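Local coordinates for protein yeast glycogen phosphorylase (Saccharomyces cerevisiae, PDB 1YGP) that belongs to the carbohydrate phosphorylases of the GT-B clan, binds pyridoxal-5'-phosphate and is modelled here as a two-chain assembly, at residues 342-347 / 375-380. Residues are numbered along the deposited sequence; the frame is centred on the assembly and turned at random.
Sequences DILRRF and VELQRV. With PO4 (phosphate ion), chain C.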
loop_
_atom_site.group_PDB
_atom_site.type_symbol
_atom_site.label_atom_id
_atom_site.label_comp_id
_atom_site.label_asym_id
_atom_site.label_seq_id
_atom_site.Cartn_x
_atom_site.Cartn_y
_atom_site.Cartn_z
ATOM N N ASP A 342 24.054 -1.422 4.443
ATOM C CA ASP A 342 23.995 -1.678 3.019
ATOM C C ASP A 342 25.306 -1.189 2.392
ATOM O O ASP A 342 25.861 -1.888 1.543
ATOM C CB ASP A 342 22.738 -0.970 2.487
ATOM C CG ASP A 342 22.381 -1.319 1.055
ATOM O OD1 ASP A 342 22.593 -2.432 0.606
ATOM O OD2 ASP A 342 21.876 -0.465 0.346
ATOM N N ILE A 343 25.879 -0.081 2.889
ATOM C CA ILE A 343 27.147 0.456 2.408
ATOM C C ILE A 343 28.293 -0.489 2.762
ATOM O O ILE A 343 29.179 -0.644 1.936
ATOM C CB ILE A 343 27.326 1.869 3.032
ATOM C CG1 ILE A 343 26.377 2.810 2.303
ATOM C CG2 ILE A 343 28.778 2.358 2.967
ATOM C CD1 ILE A 343 26.065 4.095 3.092
ATOM N N LEU A 344 28.362 -1.180 3.899
ATOM C CA LEU A 344 29.439 -2.121 4.140
ATOM C C LEU A 344 29.212 -3.471 3.435
ATOM O O LEU A 344 30.182 -4.160 3.073
ATOM C CB LEU A 344 29.598 -2.387 5.621
ATOM C CG LEU A 344 29.520 -1.236 6.600
ATOM C CD1 LEU A 344 30.015 -1.699 7.941
ATOM C CD2 LEU A 344 30.411 -0.095 6.153
ATOM N N ARG A 345 27.957 -3.896 3.201
ATOM C CA ARG A 345 27.694 -5.176 2.552
ATOM C C ARG A 345 28.269 -5.171 1.141
ATOM O O ARG A 345 29.025 -6.052 0.723
ATOM C CB ARG A 345 26.202 -5.455 2.455
ATOM C CG ARG A 345 26.074 -6.873 1.928
ATOM C CD ARG A 345 24.837 -7.300 1.163
ATOM N NE ARG A 345 24.679 -6.478 -0.005
ATOM C CZ ARG A 345 23.783 -5.495 0.033
ATOM N NH1 ARG A 345 23.036 -5.278 1.137
ATOM N NH2 ARG A 345 23.668 -4.695 -1.025
ATOM N N ARG A 346 27.936 -4.112 0.420
ATOM C CA ARG A 346 28.412 -3.908 -0.928
ATOM C C ARG A 346 29.940 -3.915 -0.920
ATOM O O ARG A 346 30.538 -4.578 -1.770
ATOM C CB ARG A 346 27.837 -2.596 -1.399
ATOM C CG ARG A 346 28.059 -2.316 -2.859
ATOM C CD ARG A 346 27.256 -1.111 -3.330
ATOM N NE ARG A 346 25.840 -1.359 -3.134
ATOM C CZ ARG A 346 25.111 -0.564 -2.350
ATOM N NH1 ARG A 346 25.660 0.486 -1.735
ATOM N NH2 ARG A 346 23.831 -0.871 -2.122
ATOM N N PHE A 347 30.588 -3.298 0.095
ATOM C CA PHE A 347 32.055 -3.231 0.211
ATOM C C PHE A 347 32.650 -4.616 0.359
ATOM O O PHE A 347 33.671 -4.929 -0.269
ATOM C CB PHE A 347 32.527 -2.406 1.433
ATOM C CG PHE A 347 34.044 -2.242 1.562
ATOM C CD1 PHE A 347 34.757 -1.442 0.655
ATOM C CD2 PHE A 347 34.731 -2.890 2.598
ATOM C CE1 PHE A 347 36.143 -1.292 0.784
ATOM C CE2 PHE A 347 36.117 -2.739 2.724
ATOM C CZ PHE A 347 36.825 -1.939 1.818
ATOM N N VAL A 375 29.421 7.099 14.528
ATOM C CA VAL A 375 29.460 6.274 15.717
ATOM C C VAL A 375 29.117 4.822 15.400
ATOM O O VAL A 375 29.582 3.887 16.047
ATOM C CB VAL A 375 28.476 6.887 16.712
ATOM C CG1 VAL A 375 28.496 6.139 18.021
ATOM C CG2 VAL A 375 28.894 8.292 17.026
ATOM N N GLU A 376 28.229 4.608 14.432
ATOM C CA GLU A 376 27.838 3.288 13.982
ATOM C C GLU A 376 28.958 2.616 13.184
ATOM O O GLU A 376 29.194 1.427 13.442
ATOM C CB GLU A 376 26.578 3.432 13.145
ATOM C CG GLU A 376 26.086 2.190 12.410
ATOM C CD GLU A 376 25.557 1.048 13.271
ATOM O OE1 GLU A 376 25.348 1.216 14.469
ATOM O OE2 GLU A 376 25.338 -0.027 12.713
ATOM N N LEU A 377 29.679 3.288 12.256
ATOM C CA LEU A 377 30.747 2.631 11.529
ATOM C C LEU A 377 31.788 2.250 12.564
ATOM O O LEU A 377 32.223 1.095 12.570
ATOM C CB LEU A 377 31.380 3.540 10.473
ATOM C CG LEU A 377 32.506 2.948 9.585
ATOM C CD1 LEU A 377 32.090 1.596 9.030
ATOM C CD2 LEU A 377 32.817 3.903 8.450
ATOM N N GLN A 378 32.116 3.111 13.529
ATOM C CA GLN A 378 33.061 2.732 14.573
ATOM C C GLN A 378 32.552 1.509 15.344
ATOM O O GLN A 378 33.306 0.542 15.516
ATOM C CB GLN A 378 33.264 3.910 15.510
ATOM C CG GLN A 378 34.287 3.698 16.601
ATOM C CD GLN A 378 35.721 3.513 16.153
ATOM O OE1 GLN A 378 36.066 3.484 14.974
ATOM N NE2 GLN A 378 36.621 3.397 17.119
ATOM N N ARG A 379 31.266 1.508 15.746
ATOM C CA ARG A 379 30.670 0.373 16.415
ATOM C C ARG A 379 30.800 -0.912 15.598
ATOM O O ARG A 379 31.244 -1.920 16.160
ATOM C CB ARG A 379 29.185 0.601 16.688
ATOM C CG ARG A 379 28.583 -0.553 17.508
ATOM C CD ARG A 379 27.084 -0.493 17.784
ATOM N NE ARG A 379 26.311 -0.677 16.573
ATOM C CZ ARG A 379 26.049 -1.891 16.105
ATOM N NH1 ARG A 379 26.460 -2.996 16.734
ATOM N NH2 ARG A 379 25.447 -1.999 14.930
ATOM N N VAL A 380 30.500 -0.969 14.298
ATOM C CA VAL A 380 30.551 -2.259 13.639
ATOM C C VAL A 380 31.995 -2.662 13.433
ATOM O O VAL A 380 32.300 -3.843 13.657
ATOM C CB VAL A 380 29.818 -2.270 12.270
ATOM C CG1 VAL A 380 28.429 -1.746 12.491
ATOM C CG2 VAL A 380 30.467 -1.401 11.247
HETATM P P PO4 C . 24.396 -4.281 -4.567
HETATM O O1 PO4 C . 25.255 -3.367 -5.341
HETATM O O2 PO4 C . 23.250 -3.503 -4.060
HETATM O O3 PO4 C . 23.901 -5.391 -5.432
HETATM O O4 PO4 C . 25.148 -4.871 -3.442
#
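Segments 342-347 and 375-380 lie on helices 322-350 and 372-384, which come before and after helix 357-360 and strand 361-366 in the GT-B fold. They meet through Leu344, Leu377 and Val380. Between them the contact is small and apolar. Leu344 points at the other segment, and its two methyls divide the work. Leu344 CD1 meets Val380 CG2 tip to tip at 3.4 Å. Leu344 CD2 lies 3.7 Å from Leu377 CD1. Leu377 starts off to one side, but with CG anti to its backbone N (chi1 -178°) the chain swings its CD1 in across Leu344. Phe357 touches both leucines.

The charged groups of the two segments do not meet each other. Asp342 forms a salt-bridge network with Arg345 and Arg346. Both arginines hold a phosphate ion, probably from the crystallisation liquor. Arg345 NH2 gives phosphate O4 a nearly straight bond of 2.8 Å (170°), and Arg346 NE reaches phosphate O1 at 3.0 Å. Arg379 grips Glu376 side-on, with Arg379 NE 3.0 Å from Glu376 OE1. Segments 342-347 and 375-380 thus meet by buried methyls alone, while Glu376 OE1 also bonds Tyr333 OH farther back on helix 322-350.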